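Local structure of guanine nucleotide exchange factor SRM1 (Saccharomyces cerevisiae, 3OF7) at residues F201-V207 / F218-E222. The protein promotes the exchange of GDP for GTP on the GTPases GSP1 and GSP2, binds chromatin, and controls RNA metabolism and nuclear transport. Numbering follows the deposited sequence.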
loop_
_atom_site.group_PDB
_atom_site.type_symbol
_atom_site.label_atom_id
_atom_site.label_comp_id
_atom_site.label_asym_id
_atom_site.label_seq_id
_atom_site.Cartn_x
_atom_site.Cartn_y
_atom_site.Cartn_z
ATOM N N PHE A 201 -0.142 -22.104 7.993
ATOM C CA PHE A 201 0.548 -22.512 6.775
ATOM C C PHE A 201 2.051 -22.417 6.928
ATOM O O PHE A 201 2.794 -22.519 5.955
ATOM C CB PHE A 201 0.044 -21.721 5.554
ATOM C CG PHE A 201 0.010 -20.225 5.757
ATOM C CD1 PHE A 201 1.128 -19.445 5.468
ATOM C CD2 PHE A 201 -1.145 -19.597 6.224
ATOM C CE1 PHE A 201 1.095 -18.054 5.646
ATOM C CE2 PHE A 201 -1.181 -18.210 6.403
ATOM C CZ PHE A 201 -0.056 -17.446 6.118
ATOM N N SER A 202 2.498 -22.240 8.167
ATOM C CA SER A 202 3.924 -22.263 8.473
ATOM C C SER A 202 4.184 -22.780 9.888
ATOM O O SER A 202 3.312 -22.702 10.759
ATOM C CB SER A 202 4.539 -20.871 8.307
ATOM O OG SER A 202 5.907 -20.878 8.686
ATOM N N LYS A 203 5.390 -23.294 10.100
ATOM C CA LYS A 203 5.844 -23.715 11.430
ATOM C C LYS A 203 6.342 -22.504 12.224
ATOM O O LYS A 203 6.658 -22.605 13.410
ATOM C CB LYS A 203 6.961 -24.755 11.306
ATOM C CG LYS A 203 6.548 -26.043 10.588
ATOM N N TYR A 204 6.410 -21.356 11.554
ATOM C CA TYR A 204 6.870 -20.114 12.168
ATOM C C TYR A 204 5.752 -19.083 12.185
ATOM O O TYR A 204 4.797 -19.176 11.408
ATOM C CB TYR A 204 8.080 -19.569 11.408
ATOM C CG TYR A 204 9.285 -20.462 11.502
ATOM C CD1 TYR A 204 9.484 -21.500 10.586
ATOM C CD2 TYR A 204 10.226 -20.286 12.514
ATOM C CE1 TYR A 204 10.592 -22.336 10.674
ATOM C CE2 TYR A 204 11.345 -21.114 12.607
ATOM C CZ TYR A 204 11.517 -22.139 11.688
ATOM O OH TYR A 204 12.618 -22.961 11.778
ATOM N N ASN A 205 5.866 -18.106 13.078
ATOM C CA ASN A 205 4.902 -17.015 13.142
ATOM C C ASN A 205 5.015 -16.127 11.909
ATOM O O ASN A 205 6.116 -15.881 11.405
ATOM C CB ASN A 205 5.129 -16.164 14.395
ATOM C CG ASN A 205 4.513 -16.774 15.652
ATOM O OD1 ASN A 205 3.950 -17.872 15.630
ATOM N ND2 ASN A 205 4.612 -16.046 16.755
ATOM N N ILE A 206 3.876 -15.647 11.430
ATOM C CA ILE A 206 3.864 -14.634 10.378
ATOM C C ILE A 206 4.251 -13.291 11.003
ATOM O O ILE A 206 3.762 -12.945 12.081
ATOM C CB ILE A 206 2.481 -14.555 9.694
ATOM C CG1 ILE A 206 2.092 -15.929 9.122
ATOM C CG2 ILE A 206 2.470 -13.449 8.610
ATOM C CD1 ILE A 206 3.187 -16.579 8.232
ATOM N N VAL A 207 5.137 -12.560 10.334
ATOM C CA VAL A 207 5.685 -11.305 10.869
ATOM C C VAL A 207 5.325 -10.058 10.043
ATOM O O VAL A 207 5.360 -8.935 10.559
ATOM C CB VAL A 207 7.224 -11.386 11.050
ATOM C CG1 VAL A 207 7.596 -12.538 11.993
ATOM C CG2 VAL A 207 7.949 -11.523 9.696
ATOM N N PHE A 218 2.838 -13.030 2.477
ATOM C CA PHE A 218 3.118 -13.154 3.913
ATOM C C PHE A 218 4.596 -13.496 4.079
ATOM O O PHE A 218 5.178 -14.209 3.245
ATOM C CB PHE A 218 2.300 -14.280 4.578
ATOM C CG PHE A 218 0.804 -14.183 4.391
ATOM C CD1 PHE A 218 0.008 -13.551 5.341
ATOM C CD2 PHE A 218 0.184 -14.759 3.281
ATOM C CE1 PHE A 218 -1.382 -13.474 5.191
ATOM C CE2 PHE A 218 -1.206 -14.680 3.111
ATOM C CZ PHE A 218 -1.990 -14.035 4.068
ATOM N N LEU A 219 5.197 -12.991 5.156
ATOM C CA LEU A 219 6.580 -13.312 5.517
ATOM C C LEU A 219 6.586 -13.929 6.912
ATOM O O LEU A 219 5.882 -13.448 7.807
ATOM C CB LEU A 219 7.448 -12.050 5.511
ATOM C CG LEU A 219 8.944 -12.168 5.842
ATOM C CD1 LEU A 219 9.688 -13.078 4.847
ATOM C CD2 LEU A 219 9.573 -10.768 5.845
ATOM N N ASP A 220 7.358 -14.997 7.098
ATOM C CA ASP A 220 7.430 -15.613 8.430
ATOM C C ASP A 220 8.775 -15.388 9.118
ATOM O O ASP A 220 9.693 -14.809 8.533
ATOM C CB ASP A 220 6.993 -17.088 8.413
ATOM C CG ASP A 220 8.034 -18.022 7.829
ATOM O OD1 ASP A 220 9.193 -17.608 7.620
ATOM O OD2 ASP A 220 7.676 -19.196 7.576
ATOM N N GLU A 221 8.876 -15.853 10.363
ATOM C CA GLU A 221 10.070 -15.649 11.195
ATOM C C GLU A 221 11.377 -16.117 10.562
ATOM O O GLU A 221 12.413 -15.497 10.785
ATOM C CB GLU A 221 9.912 -16.349 12.542
ATOM C CG GLU A 221 8.809 -15.821 13.413
ATOM C CD GLU A 221 8.707 -16.600 14.708
ATOM O OE1 GLU A 221 9.265 -16.130 15.724
ATOM O OE2 GLU A 221 8.091 -17.685 14.703
ATOM N N GLU A 222 11.335 -17.207 9.791
ATOM C CA GLU A 222 12.560 -17.740 9.169
ATOM C C GLU A 222 12.880 -17.104 7.813
ATOM O O GLU A 222 13.932 -17.368 7.222
ATOM C CB GLU A 222 12.534 -19.282 9.078
ATOM C CG GLU A 222 11.609 -19.870 8.001
ATOM C CD GLU A 222 11.930 -21.331 7.666
ATOM O OE1 GLU A 222 13.065 -21.777 7.931
ATOM O OE2 GLU A 222 11.040 -22.035 7.143
#
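Phe218 offers a ring face to the edge of Phe201, an edge-to-face pair with centroids 5.0 Å apart and planes at 58°. Ile206 CG2 lies at the rim of the same Phe218 ring, so the buried Phe218 and Ile206 pack with the partly exposed Phe201 at this end of the contact. Leu219 works through its backbone: its O accepts a hydrogen bond from Val207 N, while its CG packs on Val207 CG2. Asp220 suits the hairpin's open end because its short carboxylate has two tasks. OD2 receives Ser202 OG at 2.7 Å, and OD1 accepts from Met224 N in the following turn. Ser202 OG reaches it by lying anti to its own N (chi1 176°), and also accepts from Tyr204 N in an ST turn. Glu221, extended beyond CG, is long enough to run alongside Asn205 and bring OE2 to Asn205 N at 2.8 Å (N-H...O angle 164°), and Asn205 O receives Glu221 N. Glu222 lays its CB over the centre of the Tyr204 ring, a CH-pi contact 3.9 Å from the centroid. With an alanine at Tyr204, the Glu222 methylenes would probably lose their aromatic platform and that chain be freer to turn. In this hairpin of a propeller blade, apolar packing thus gives way to acidic side chains that hold the incoming loop by its N-H and hydroxyl groups.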